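Local coordinates for VWFA domain-containing protein (Bacteroides thetaiotaomicron, PDB 3IBS) that is of unknown function but is a membrane protein whose von Willebrand factor type A domain binds a magnesium ion, at residues A59-T64 / I94-N99. Numbering follows the deposited sequence.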
loop_
_atom_site.group_PDB
_atom_site.type_symbol
_atom_site.label_atom_id
_atom_site.label_comp_id
_atom_site.label_asym_id
_atom_site.label_seq_id
_atom_site.Cartn_x
_atom_site.Cartn_y
_atom_site.Cartn_z
ATOM N N ALA A 59 -21.833 -6.978 3.908
ATOM C CA ALA A 59 -21.177 -5.758 3.520
ATOM C C ALA A 59 -22.279 -4.701 3.558
ATOM O O ALA A 59 -22.720 -4.328 4.643
ATOM C CB ALA A 59 -20.509 -5.912 2.129
ATOM N N GLY A 60 -22.752 -4.243 2.405
ATOM C CA GLY A 60 -23.930 -3.363 2.347
ATOM C C GLY A 60 -25.233 -4.062 2.709
ATOM O O GLY A 60 -26.170 -3.416 3.193
ATOM N N ASP A 61 -25.294 -5.371 2.460
ATOM C CA ASP A 61 -26.383 -6.243 2.921
ATOM C C ASP A 61 -25.779 -7.364 3.762
ATOM O O ASP A 61 -24.547 -7.539 3.770
ATOM C CB ASP A 61 -27.118 -6.885 1.720
ATOM C CG ASP A 61 -27.855 -5.855 0.839
ATOM O OD1 ASP A 61 -28.478 -4.910 1.384
ATOM O OD2 ASP A 61 -27.805 -5.989 -0.412
ATOM N N ALA A 62 -26.637 -8.145 4.424
ATOM C CA ALA A 62 -26.227 -9.340 5.155
ATOM C C ALA A 62 -27.002 -10.564 4.683
ATOM O O ALA A 62 -28.179 -10.474 4.436
ATOM C CB ALA A 62 -26.437 -9.155 6.657
ATOM N N PHE A 63 -26.341 -11.714 4.596
ATOM C CA PHE A 63 -27.055 -12.955 4.364
ATOM C C PHE A 63 -26.449 -14.137 5.108
ATOM O O PHE A 63 -25.292 -14.096 5.525
ATOM C CB PHE A 63 -27.268 -13.225 2.852
ATOM C CG PHE A 63 -26.068 -13.781 2.125
ATOM C CD1 PHE A 63 -25.787 -15.155 2.141
ATOM C CD2 PHE A 63 -25.258 -12.945 1.359
ATOM C CE1 PHE A 63 -24.676 -15.686 1.430
ATOM C CE2 PHE A 63 -24.150 -13.462 0.646
ATOM C CZ PHE A 63 -23.862 -14.831 0.685
ATOM N N THR A 64 -27.257 -15.178 5.275
ATOM C CA THR A 64 -26.848 -16.393 5.941
ATOM C C THR A 64 -25.965 -17.226 5.039
ATOM O O THR A 64 -26.404 -17.685 3.976
ATOM C CB THR A 64 -28.087 -17.238 6.325
ATOM O OG1 THR A 64 -28.893 -16.484 7.248
ATOM C CG2 THR A 64 -27.647 -18.578 6.984
ATOM N N ILE A 94 -23.492 -3.799 9.978
ATOM C CA ILE A 94 -23.333 -4.607 11.189
ATOM C C ILE A 94 -24.685 -4.850 11.904
ATOM O O ILE A 94 -24.938 -5.956 12.384
ATOM C CB ILE A 94 -22.286 -4.002 12.189
ATOM C CG1 ILE A 94 -20.882 -3.932 11.561
ATOM C CG2 ILE A 94 -22.222 -4.850 13.489
ATOM C CD1 ILE A 94 -19.912 -2.985 12.336
ATOM N N GLY A 95 -25.524 -3.817 11.983
ATOM C CA GLY A 95 -26.863 -3.930 12.583
ATOM C C GLY A 95 -27.748 -4.966 11.909
ATOM O O GLY A 95 -28.319 -5.830 12.585
ATOM N N GLU A 96 -27.858 -4.886 10.581
ATOM C CA GLU A 96 -28.568 -5.897 9.805
ATOM C C GLU A 96 -28.029 -7.321 10.078
ATOM O O GLU A 96 -28.814 -8.264 10.224
ATOM C CB GLU A 96 -28.519 -5.572 8.302
ATOM C CG GLU A 96 -29.311 -4.320 7.898
ATOM C CD GLU A 96 -29.190 -3.983 6.407
ATOM O OE1 GLU A 96 -28.915 -4.890 5.595
ATOM O OE2 GLU A 96 -29.369 -2.800 6.037
ATOM N N ALA A 97 -26.705 -7.466 10.188
ATOM C CA ALA A 97 -26.117 -8.789 10.430
ATOM C C ALA A 97 -26.472 -9.317 11.826
ATOM O O ALA A 97 -26.882 -10.468 11.974
ATOM C CB ALA A 97 -24.590 -8.781 10.195
ATOM N N ILE A 98 -26.361 -8.453 12.838
ATOM C CA ILE A 98 -26.728 -8.817 14.200
ATOM C C ILE A 98 -28.203 -9.174 14.285
ATOM O O ILE A 98 -28.558 -10.154 14.956
ATOM C CB ILE A 98 -26.382 -7.681 15.227
ATOM C CG1 ILE A 98 -24.863 -7.507 15.352
ATOM C CG2 ILE A 98 -26.996 -7.971 16.619
ATOM C CD1 ILE A 98 -24.440 -6.283 16.223
ATOM N N ASN A 99 -29.058 -8.385 13.629
ATOM C CA ASN A 99 -30.517 -8.631 13.653
ATOM C C ASN A 99 -30.838 -9.956 12.968
ATOM O O ASN A 99 -31.670 -10.720 13.457
ATOM C CB ASN A 99 -31.301 -7.513 12.967
ATOM C CG ASN A 99 -31.382 -6.241 13.800
ATOM O OD1 ASN A 99 -31.150 -6.233 15.035
ATOM N ND2 ASN A 99 -31.738 -5.155 13.130
#
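Ala62, at the start of edge strand 62-69, presses its methyl group against helix 94-102 at Ala97. Its CB lies 3.8 Å from Ala97 CA and 4.0 Å from Ala97 CB, so it rests on the helix backbone as much as on the opposing methyl. With two such short side chains the backbones come close, the CA atoms of Ala62 and Ala97 being 5.3 Å apart. Ala97 also touches Ile56 and Phe58 of the neighbouring strand 52-58, while Ile94 and Ile98 reach strand 113-119, so the helix lies against the sheet of the Rossmann-like vWA fold, with helix 128-136 beside it.

The polar part lies at the more open margin. Glu96 sets CG anti to its carbonyl carbon (chi1 -68°) and is extended beyond CG (chi2 177°), carrying OE1 alongside the 60-62 backbone, 3.9 Å from Asp61 CA and 3.9 Å from Gly60 O. Asp61 OD1 approaches the same OE1 to 4.2 Å, an approach of like charges that the long, weak ion pair of Asp61 OD1 with Lys89 may partly offset. Ala59 touches Ser21, a magnesium ligand. The two carboxylates, if both charged, would tend to repel, so cohesion here probably comes from the methyl contact.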